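Local coordinates for protein Cas13d (PDB 6IV9) that binds a CRISPR RNA and uses two HEPN domains for maturation of that RNA and for cleavage of target RNA, at residues 168-171 / 172-175; 177-180 / 181-185; 526-529 / 530-534. The protein carries 2 engineered substitutions. All coordinates share one frame; numbering follows the deposited sequence.

Contact 1. Residues 168-171 / 172-175. With nucleotides of chain B.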
loop_
_atom_site.group_PDB
_atom_site.type_symbol
_atom_site.label_atom_id
_atom_site.label_comp_id
_atom_site.label_asym_id
_atom_site.label_seq_id
_atom_site.Cartn_x
_atom_site.Cartn_y
_atom_site.Cartn_z
ATOM N N ILE A 168 23.261 6.742 14.347
ATOM C CA ILE A 168 21.972 6.214 14.870
ATOM C C ILE A 168 20.801 7.150 14.574
ATOM O O ILE A 168 19.776 6.672 14.166
ATOM C CB ILE A 168 22.083 5.913 16.371
ATOM C CG1 ILE A 168 23.409 5.239 16.727
ATOM C CG2 ILE A 168 20.893 5.105 16.836
ATOM C CD1 ILE A 168 23.560 4.909 18.179
ATOM N N HIS A 169 20.978 8.441 14.805
ATOM C CA HIS A 169 19.867 9.401 14.608
ATOM C C HIS A 169 19.411 9.421 13.148
ATOM O O HIS A 169 18.236 9.460 12.918
ATOM C CB HIS A 169 20.268 10.799 15.087
ATOM C CG HIS A 169 20.595 10.876 16.533
ATOM N ND1 HIS A 169 21.775 10.423 17.039
ATOM C CD2 HIS A 169 19.908 11.360 17.573
ATOM C CE1 HIS A 169 21.801 10.625 18.324
ATOM N NE2 HIS A 169 20.684 11.196 18.670
ATOM N N ILE A 170 20.352 9.398 12.219
ATOM C CA ILE A 170 20.035 9.453 10.767
ATOM C C ILE A 170 19.210 8.228 10.359
ATOM O O ILE A 170 18.391 8.357 9.492
ATOM C CB ILE A 170 21.300 9.675 9.918
ATOM C CG1 ILE A 170 20.949 10.136 8.506
ATOM C CG2 ILE A 170 22.233 8.481 9.930
ATOM C CD1 ILE A 170 20.024 11.308 8.494
ATOM N N GLN A 171 19.503 7.072 10.936
ATOM C CA GLN A 171 18.746 5.846 10.598
ATOM C C GLN A 171 17.288 5.995 11.061
ATOM O O GLN A 171 16.405 5.597 10.348
ATOM C CB GLN A 171 19.469 4.621 11.141
ATOM C CG GLN A 171 20.832 4.394 10.509
ATOM C CD GLN A 171 21.451 3.107 10.988
ATOM O OE1 GLN A 171 20.925 2.032 10.785
ATOM N NE2 GLN A 171 22.576 3.228 11.654
ATOM N N LEU A 172 17.084 6.551 12.244
ATOM C CA LEU A 172 15.704 6.787 12.722
ATOM C C LEU A 172 15.028 7.775 11.766
ATOM O O LEU A 172 13.934 7.513 11.341
ATOM C CB LEU A 172 15.780 7.367 14.134
ATOM C CG LEU A 172 14.454 7.676 14.813
ATOM C CD1 LEU A 172 14.637 7.799 16.314
ATOM C CD2 LEU A 172 13.842 8.935 14.249
ATOM N N ILE A 173 15.737 8.834 11.392
ATOM C CA ILE A 173 15.189 9.896 10.502
ATOM C C ILE A 173 14.793 9.328 9.133
ATOM O O ILE A 173 13.721 9.643 8.698
ATOM C CB ILE A 173 16.177 11.055 10.347
ATOM C CG1 ILE A 173 16.320 11.840 11.648
ATOM C CG2 ILE A 173 15.760 11.941 9.195
ATOM C CD1 ILE A 173 17.492 12.769 11.678
ATOM N N TYR A 174 15.594 8.441 8.545
ATOM C CA TYR A 174 15.260 7.846 7.222
ATOM C C TYR A 174 13.943 7.078 7.334
ATOM O O TYR A 174 13.233 7.005 6.367
ATOM C CB TYR A 174 16.426 7.081 6.582
ATOM C CG TYR A 174 17.268 7.945 5.686
ATOM C CD1 TYR A 174 18.059 8.928 6.223
ATOM C CD2 TYR A 174 17.212 7.857 4.308
ATOM C CE1 TYR A 174 18.815 9.764 5.431
ATOM C CE2 TYR A 174 17.964 8.689 3.491
ATOM C CZ TYR A 174 18.770 9.653 4.062
ATOM O OH TYR A 174 19.513 10.517 3.317
ATOM N N ASN A 175 13.689 6.479 8.487
ATOM C CA ASN A 175 12.406 5.774 8.712
ATOM C C ASN A 175 11.250 6.784 8.662
ATOM O O ASN A 175 10.220 6.447 8.124
ATOM C CB ASN A 175 12.445 4.914 9.964
ATOM C CG ASN A 175 13.073 3.574 9.673
ATOM O OD1 ASN A 175 12.446 2.713 9.109
ATOM N ND2 ASN A 175 14.325 3.408 10.017
ATOM P P C B 24 19.019 2.661 4.901
ATOM O OP1 C B 24 17.851 3.441 4.476
ATOM O OP2 C B 24 19.757 1.764 4.055
ATOM O "O5'" C B 24 20.114 3.724 5.378
ATOM C "C5'" C B 24 19.720 5.043 5.766
ATOM C "C4'" C B 24 20.917 5.844 6.212
ATOM O "O4'" C B 24 21.420 5.336 7.474
ATOM C "C3'" C B 24 22.095 5.770 5.292
ATOM O "O3'" C B 24 21.902 6.675 4.245
ATOM C "C2'" C B 24 23.234 6.182 6.223
ATOM O "O2'" C B 24 23.278 7.584 6.408
ATOM C "C1'" C B 24 22.840 5.441 7.486
ATOM N N1 C B 24 23.420 4.079 7.643
ATOM C C2 C B 24 24.666 3.952 8.284
ATOM O O2 C B 24 25.254 4.983 8.654
ATOM N N3 C B 24 25.205 2.719 8.444
ATOM C C4 C B 24 24.512 1.633 8.065
ATOM N N4 C B 24 25.038 0.428 8.305
ATOM C C5 C B 24 23.235 1.734 7.437
ATOM C C6 C B 24 22.738 2.966 7.235
ATOM P P U B 23 22.269 -2.391 7.515
ATOM O OP1 U B 23 22.597 -2.150 8.931
ATOM O OP2 U B 23 21.724 -3.656 7.068
ATOM O "O5'" U B 23 21.213 -1.247 7.143
ATOM C "C5'" U B 23 20.347 -1.324 5.986
ATOM C "C4'" U B 23 19.124 -0.444 6.243
ATOM O "O4'" U B 23 18.356 -1.089 7.291
ATOM C "C3'" U B 23 19.464 0.949 6.798
ATOM O "O3'" U B 23 18.604 1.918 6.240
ATOM C "C2'" U B 23 19.200 0.822 8.278
ATOM O "O2'" U B 23 18.967 2.061 8.948
ATOM C "C1'" U B 23 18.024 -0.159 8.303
ATOM N N1 U B 23 17.966 -0.863 9.592
ATOM C C2 U B 23 16.890 -0.626 10.429
ATOM O O2 U B 23 15.985 0.110 10.137
ATOM N N3 U B 23 16.952 -1.259 11.645
ATOM C C4 U B 23 17.942 -2.060 12.109
ATOM O O4 U B 23 17.856 -2.532 13.241
ATOM C C5 U B 23 19.011 -2.284 11.182
ATOM C C6 U B 23 18.979 -1.699 9.983
#
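Leu172 N bonds back to Ile168 O, a weak start to the ladder of i to i+4 hydrogen bonds near the beginning of helix 168-197. Leu172 CB lies 3.4 Å from His169 O, while the rest of this branched, apolar side chain runs off to pack on Leu532 of helix 511-535. Ile173 N reaches His169 O at 3.0 Å, in the carbonyl plane. Because its first torsion (chi1 -69°) turns CG1 anti to the carbonyl carbon and beside the backbone N, Ile173 CG1 also comes within 3.3 Å of His169 O. The isoleucine packs on Phe159 and Phe160, which suits a bulky aliphatic group. Tyr174 N continues the pattern by bonding to Ile170 O, but its ring joins protein to RNA. Ile170 lies alongside it and brings CD1 into the ring plane at the edge, 3.6 Å from Tyr174 CE1. Over one face comes the ribose of C24 of chain B, with C5' 3.8 Å from Tyr174 CG. The hydroxyl hydrogen-bonds to Asp147, so tyrosine serves as both platform and polar link. Asn175 ND2 donates to Gln171 O at 3.0 Å from a position tilted 34° out of the carbonyl plane; the weak bond from Asn175 N makes this oxygen a double acceptor. Asn175 OD1 meanwhile meets Asn527. From the same Gln171 an extended side chain reaches the RNA, with CG 3.2 Å from C24 O4' and OE1 accepting a bond from U23 O2' of chain B at 2.7 Å. Because Asn167 O engages NE2, the amide is held with its oxygen toward that hydroxyl. Since the hydrogen bond to the RNA uses a 2'-hydroxyl, which DNA lacks, this contact probably senses the sugar more than the base.

Contact 2. Residues 177-180 / 181-185. With nucleotides of chain B.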
loop_
_atom_site.group_PDB
_atom_site.type_symbol
_atom_site.label_atom_id
_atom_site.label_comp_id
_atom_site.label_asym_id
_atom_site.label_seq_id
_atom_site.Cartn_x
_atom_site.Cartn_y
_atom_site.Cartn_z
ATOM N N LEU A 177 11.308 9.638 6.993
ATOM C CA LEU A 177 11.191 10.078 5.580
ATOM C C LEU A 177 10.382 9.048 4.781
ATOM O O LEU A 177 9.658 9.460 3.915
ATOM C CB LEU A 177 12.577 10.275 4.980
ATOM C CG LEU A 177 13.438 11.322 5.671
ATOM C CD1 LEU A 177 14.743 11.515 4.926
ATOM C CD2 LEU A 177 12.695 12.626 5.833
ATOM N N ASP A 178 10.551 7.761 5.085
ATOM C CA ASP A 178 9.820 6.651 4.419
ATOM C C ASP A 178 8.317 6.779 4.696
ATOM O O ASP A 178 7.540 6.489 3.825
ATOM C CB ASP A 178 10.342 5.285 4.846
ATOM C CG ASP A 178 11.690 4.948 4.246
ATOM O OD1 ASP A 178 12.061 5.605 3.289
ATOM O OD2 ASP A 178 12.346 4.039 4.750
ATOM N N ILE A 179 7.965 7.164 5.916
ATOM C CA ILE A 179 6.537 7.358 6.273
ATOM C C ILE A 179 5.980 8.466 5.375
ATOM O O ILE A 179 4.897 8.324 4.866
ATOM C CB ILE A 179 6.405 7.736 7.759
ATOM C CG1 ILE A 179 6.692 6.543 8.669
ATOM C CG2 ILE A 179 5.048 8.348 8.043
ATOM C CD1 ILE A 179 6.809 6.882 10.121
ATOM N N GLU A 180 6.725 9.548 5.219
ATOM C CA GLU A 180 6.247 10.664 4.373
ATOM C C GLU A 180 6.166 10.230 2.906
ATOM O O GLU A 180 5.242 10.633 2.269
ATOM C CB GLU A 180 6.964 11.966 4.714
ATOM C CG GLU A 180 6.721 12.359 6.153
ATOM C CD GLU A 180 7.443 13.598 6.643
ATOM O OE1 GLU A 180 7.856 14.369 5.816
ATOM O OE2 GLU A 180 7.598 13.743 7.837
ATOM N N LYS A 181 7.109 9.417 2.428
ATOM C CA LYS A 181 7.082 8.995 1.004
ATOM C C LYS A 181 5.809 8.201 0.739
ATOM O O LYS A 181 5.170 8.460 -0.241
ATOM C CB LYS A 181 8.167 7.969 0.659
ATOM C CG LYS A 181 9.607 8.414 0.721
ATOM C CD LYS A 181 10.556 7.568 -0.082
ATOM C CE LYS A 181 10.569 6.089 0.202
ATOM N NZ LYS A 181 11.890 5.505 -0.133
ATOM N N ILE A 182 5.498 7.249 1.606
ATOM C CA ILE A 182 4.286 6.408 1.396
ATOM C C ILE A 182 3.010 7.246 1.528
ATOM O O ILE A 182 2.101 7.018 0.789
ATOM C CB ILE A 182 4.297 5.107 2.218
ATOM C CG1 ILE A 182 3.373 4.067 1.593
ATOM C CG2 ILE A 182 3.955 5.347 3.664
ATOM C CD1 ILE A 182 3.935 3.412 0.379
ATOM N N LEU A 183 2.964 8.187 2.458
ATOM C CA LEU A 183 1.763 9.046 2.595
ATOM C C LEU A 183 1.596 9.896 1.332
ATOM O O LEU A 183 0.485 10.106 0.936
ATOM C CB LEU A 183 1.871 9.911 3.846
ATOM C CG LEU A 183 1.632 9.174 5.152
ATOM C CD1 LEU A 183 1.949 10.069 6.329
ATOM C CD2 LEU A 183 0.214 8.652 5.224
ATOM N N ALA A 184 2.703 10.341 0.747
ATOM C CA ALA A 184 2.646 11.162 -0.476
ATOM C C ALA A 184 1.983 10.359 -1.602
ATOM O O ALA A 184 1.201 10.915 -2.340
ATOM C CB ALA A 184 4.023 11.605 -0.859
ATOM N N VAL A 185 2.313 9.083 -1.715
ATOM C CA VAL A 185 1.686 8.250 -2.773
ATOM C C VAL A 185 0.176 8.143 -2.534
ATOM O O VAL A 185 -0.566 8.418 -3.423
ATOM C CB VAL A 185 2.301 6.842 -2.750
ATOM C CG1 VAL A 185 1.467 5.867 -3.545
ATOM C CG2 VAL A 185 3.745 6.825 -3.200
ATOM P P A B 28 12.409 1.934 -0.641
ATOM O OP1 A B 28 12.213 2.642 0.641
ATOM O OP2 A B 28 13.494 2.380 -1.587
ATOM O "O5'" A B 28 12.728 0.379 -0.431
ATOM C "C5'" A B 28 12.154 -0.435 0.628
ATOM C "C4'" A B 28 13.098 -1.583 0.809
ATOM O "O4'" A B 28 13.190 -2.364 -0.425
ATOM C "C3'" A B 28 14.540 -1.187 1.140
ATOM O "O3'" A B 28 15.117 -2.286 1.848
ATOM C "C2'" A B 28 15.221 -1.178 -0.229
ATOM O "O2'" A B 28 16.635 -1.332 -0.191
ATOM C "C1'" A B 28 14.501 -2.329 -0.938
ATOM N N9 A B 28 14.434 -2.176 -2.410
ATOM C C8 A B 28 14.091 -1.037 -3.090
ATOM N N7 A B 28 14.122 -1.171 -4.393
ATOM C C5 A B 28 14.502 -2.490 -4.585
ATOM C C6 A B 28 14.789 -3.226 -5.743
ATOM N N6 A B 28 14.639 -2.745 -6.970
ATOM N N1 A B 28 15.170 -4.507 -5.595
ATOM C C2 A B 28 15.313 -4.996 -4.360
ATOM N N3 A B 28 15.171 -4.374 -3.188
ATOM C C4 A B 28 14.762 -3.102 -3.375
ATOM P P A B 27 12.640 5.537 -4.099
ATOM O OP1 A B 27 11.973 6.415 -5.116
ATOM O OP2 A B 27 13.177 6.184 -2.903
ATOM O "O5'" A B 27 11.725 4.432 -3.459
ATOM C "C5'" A B 27 10.929 3.637 -4.364
ATOM C "C4'" A B 27 10.118 2.674 -3.587
ATOM O "O4'" A B 27 9.294 1.913 -4.471
ATOM C "C3'" A B 27 10.936 1.620 -2.840
ATOM O "O3'" A B 27 10.939 1.881 -1.450
ATOM C "C2'" A B 27 10.186 0.299 -3.096
ATOM O "O2'" A B 27 9.899 -0.397 -1.891
ATOM C "C1'" A B 27 8.906 0.779 -3.799
ATOM N N9 A B 27 8.364 -0.173 -4.754
ATOM C C8 A B 27 7.068 -0.620 -4.745
ATOM N N7 A B 27 6.825 -1.545 -5.633
ATOM C C5 A B 27 8.039 -1.709 -6.288
ATOM C C6 A B 27 8.433 -2.530 -7.360
ATOM N N6 A B 27 7.615 -3.397 -7.967
ATOM N N1 A B 27 9.729 -2.473 -7.755
ATOM C C2 A B 27 10.540 -1.602 -7.146
ATOM N N3 A B 27 10.268 -0.740 -6.172
ATOM C C4 A B 27 8.991 -0.854 -5.771
#
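Lys181, Ile182, Leu183 and Ala184 give their backbone N-H to the carbonyl O of Leu177, Asp178, Ile179 and Glu180 in turn, N to O 3.0 to 3.1 Å. Four regular bonds in a row mark the unbroken middle of helix 168-197, and they set side chains three and four residues apart on shared faces. Ile179 and Leu183 run side by side on one of them, CG2 of the first 3.9 Å from CD1 of the second; Ile179 also packs against Leu521 and Phe525 of helix 511-535, a fitting place for aliphatic bulk. Asp178 and Lys181 share another face and point the same way. The lysine chain bends at chi3 (-55°), which brings NZ to both the carboxylate and the RNA. Lys181 NZ donates to OP2 of A27 of chain B at 3.1 Å and to OP1 of A28 of chain B at 3.0 Å. The salt bridge from Lys181 NZ to Asp178 OD1 is long, 3.4 Å, and weak as a hydrogen bond. The aspartate's other oxygen pairs with Lys524. A leucine in place of Lys181 would probably leave both phosphates without this shared donor and Asp178 OD1 without its ammonium partner. One cation thus clamps two successive phosphates, a grip on the backbone that should be indifferent to base sequence, while the two phosphates and the nearby carboxylate probably favour the charged form of the amine.

Contact 3. Residues 526-529 / 530-534. With nucleotides of chain B.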
loop_
_atom_site.group_PDB
_atom_site.type_symbol
_atom_site.label_atom_id
_atom_site.label_comp_id
_atom_site.label_asym_id
_atom_site.label_seq_id
_atom_site.Cartn_x
_atom_site.Cartn_y
_atom_site.Cartn_z
ATOM N N ASP A 526 7.890 0.742 13.951
ATOM C CA ASP A 526 8.582 -0.315 14.722
ATOM C C ASP A 526 10.083 -0.013 14.739
ATOM O O ASP A 526 10.692 -0.141 15.773
ATOM C CB ASP A 526 8.300 -1.671 14.092
ATOM C CG ASP A 526 8.417 -2.855 15.030
ATOM O OD1 ASP A 526 8.603 -2.650 16.207
ATOM O OD2 ASP A 526 8.290 -3.971 14.552
ATOM N N ASN A 527 10.634 0.386 13.603
ATOM C CA ASN A 527 12.073 0.730 13.520
ATOM C C ASN A 527 12.377 1.957 14.381
ATOM O O ASN A 527 13.353 1.950 15.093
ATOM C CB ASN A 527 12.495 0.995 12.082
ATOM C CG ASN A 527 12.620 -0.278 11.282
ATOM O OD1 ASN A 527 12.851 -1.330 11.834
ATOM N ND2 ASN A 527 12.455 -0.184 9.984
ATOM N N ILE A 528 11.529 2.969 14.290
ATOM C CA ILE A 528 11.744 4.224 15.052
ATOM C C ILE A 528 11.701 3.900 16.543
ATOM O O ILE A 528 12.550 4.359 17.253
ATOM C CB ILE A 528 10.693 5.275 14.656
ATOM C CG1 ILE A 528 10.857 5.722 13.201
ATOM C CG2 ILE A 528 10.720 6.438 15.624
ATOM C CD1 ILE A 528 9.661 6.396 12.615
ATOM N N LYS A 529 10.752 3.087 16.970
ATOM C CA LYS A 529 10.677 2.747 18.411
ATOM C C LYS A 529 11.968 2.029 18.841
ATOM O O LYS A 529 12.446 2.312 19.910
ATOM C CB LYS A 529 9.377 2.012 18.732
ATOM C CG LYS A 529 9.342 0.538 18.426
ATOM C CD LYS A 529 9.306 -0.308 19.658
ATOM C CE LYS A 529 9.236 -1.780 19.347
ATOM N NZ LYS A 529 10.290 -2.203 18.401
ATOM N N GLU A 530 12.483 1.137 18.006
ATOM C CA GLU A 530 13.729 0.401 18.330
ATOM C C GLU A 530 14.935 1.344 18.383
ATOM O O GLU A 530 15.722 1.194 19.264
ATOM C CB GLU A 530 13.924 -0.775 17.381
ATOM C CG GLU A 530 14.603 -1.959 18.023
ATOM C CD GLU A 530 13.978 -2.497 19.302
ATOM O OE1 GLU A 530 12.768 -2.408 19.460
ATOM O OE2 GLU A 530 14.721 -3.015 20.117
ATOM N N PHE A 531 15.057 2.275 17.447
ATOM C CA PHE A 531 16.196 3.221 17.474
ATOM C C PHE A 531 16.142 4.077 18.745
ATOM O O PHE A 531 17.176 4.299 19.332
ATOM C CB PHE A 531 16.270 4.046 16.191
ATOM C CG PHE A 531 16.886 3.303 15.041
ATOM C CD1 PHE A 531 18.179 2.826 15.118
ATOM C CD2 PHE A 531 16.158 3.034 13.905
ATOM C CE1 PHE A 531 18.735 2.113 14.075
ATOM C CE2 PHE A 531 16.721 2.331 12.857
ATOM C CZ PHE A 531 18.008 1.875 12.943
ATOM N N LEU A 532 14.961 4.543 19.138
ATOM C CA LEU A 532 14.857 5.366 20.371
ATOM C C LEU A 532 15.283 4.510 21.562
ATOM O O LEU A 532 16.025 4.963 22.363
ATOM C CB LEU A 532 13.416 5.837 20.543
ATOM C CG LEU A 532 12.976 6.964 19.624
ATOM C CD1 LEU A 532 11.499 7.236 19.776
ATOM C CD2 LEU A 532 13.771 8.222 19.882
ATOM N N LYS A 533 14.799 3.285 21.628
ATOM C CA LYS A 533 15.142 2.374 22.740
ATOM C C LYS A 533 16.657 2.155 22.807
ATOM O O LYS A 533 17.185 2.156 23.884
ATOM C CB LYS A 533 14.376 1.067 22.578
ATOM C CG LYS A 533 14.724 0.024 23.615
ATOM C CD LYS A 533 13.875 -1.205 23.549
ATOM C CE LYS A 533 12.413 -0.891 23.372
ATOM N NZ LYS A 533 11.575 -1.904 24.053
ATOM N N ILE A 534 17.320 1.986 21.676
ATOM C CA ILE A 534 18.790 1.772 21.683
ATOM C C ILE A 534 19.476 3.044 22.185
ATOM O O ILE A 534 20.312 2.943 23.056
ATOM C CB ILE A 534 19.278 1.395 20.279
ATOM C CG1 ILE A 534 18.972 -0.062 19.956
ATOM C CG2 ILE A 534 20.749 1.703 20.109
ATOM C CD1 ILE A 534 18.854 -0.324 18.480
ATOM P P U B 23 22.269 -2.391 7.515
ATOM O OP1 U B 23 22.597 -2.150 8.931
ATOM O OP2 U B 23 21.724 -3.656 7.068
ATOM O "O5'" U B 23 21.213 -1.247 7.143
ATOM C "C5'" U B 23 20.347 -1.324 5.986
ATOM C "C4'" U B 23 19.124 -0.444 6.243
ATOM O "O4'" U B 23 18.356 -1.089 7.291
ATOM C "C3'" U B 23 19.464 0.949 6.798
ATOM O "O3'" U B 23 18.604 1.918 6.240
ATOM C "C2'" U B 23 19.200 0.822 8.278
ATOM O "O2'" U B 23 18.967 2.061 8.948
ATOM C "C1'" U B 23 18.024 -0.159 8.303
ATOM N N1 U B 23 17.966 -0.863 9.592
ATOM C C2 U B 23 16.890 -0.626 10.429
ATOM O O2 U B 23 15.985 0.110 10.137
ATOM N N3 U B 23 16.952 -1.259 11.645
ATOM C C4 U B 23 17.942 -2.060 12.109
ATOM O O4 U B 23 17.856 -2.532 13.241
ATOM C C5 U B 23 19.011 -2.284 11.182
ATOM C C6 U B 23 18.979 -1.699 9.983
#
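Phe531 extends its ring from beside Asn527 to the base of U23 of chain B, and both neighbours meet it obliquely. Asn527 O lies 3.2 Å from Phe531 CD2, and U23 N3 lies 3.6 Å from Phe531 CZ, so the ring makes an oblique van der Waals contact with the polar N3/O2 side of the pyrimidine. The first torsion, with CG anti to the carbonyl carbon (chi1 -79°), carries the ring past the Asn527 carbonyl to reach it. The amide of Asn527 also comes close to the base, ND2 being 3.5 Å from U23 O2, but that nitrogen bonds to Asn175 OD1, while OD1 makes weak bonds to Asn79 and to N6 of an adenine of the RNA. A different chemistry surrounds Lys529, whose chain curls back through bends at chi2 and chi4. Lys529 NZ is gripped by Glu530 OE1 at 2.7 Å, through the anti lone pair, and by Asp526 OD1 at 2.8 Å, met nearly along the C-O bond. Lysine suits this place because one ammonium bridges two carboxylates whose oxygens, Asp526 OD1 and Glu530 OE1, stand 5.3 Å apart and would probably repel each other otherwise. Within the fold, Asp526, Ile528 and Lys529 touch helix 556-570, Ile528, Phe531 and Leu532 also pack on helix 168-197, and Glu530 OE2 accepts a bond from Ala81 N at the start of strand 81-88.

Contacts 1 and 2 follow one another on helix 168-197, and contact 3 lies on helix 511-535, which packs beside it. Contacts 1 and 3 meet through a probable Asn175 to Asn527 hydrogen bond and through Gln171 packing on Phe531; contacts 2 and 3 touch through Ile179 and Ile528. All three are largely buried, with contact 3 reaching the surface at Lys533. The centre of contact 2 lies about 11 Å from the centre of the chain, nearer than the other two, yet carries charge, since RNA phosphates enter there. Contact 1 mixes aliphatic packing with neutral polar groups, an amide meeting a ribose hydroxyl, whereas contact 3 joins a base contact to a salt-bridge network. U23 of chain B is shared by contacts 1 and 3.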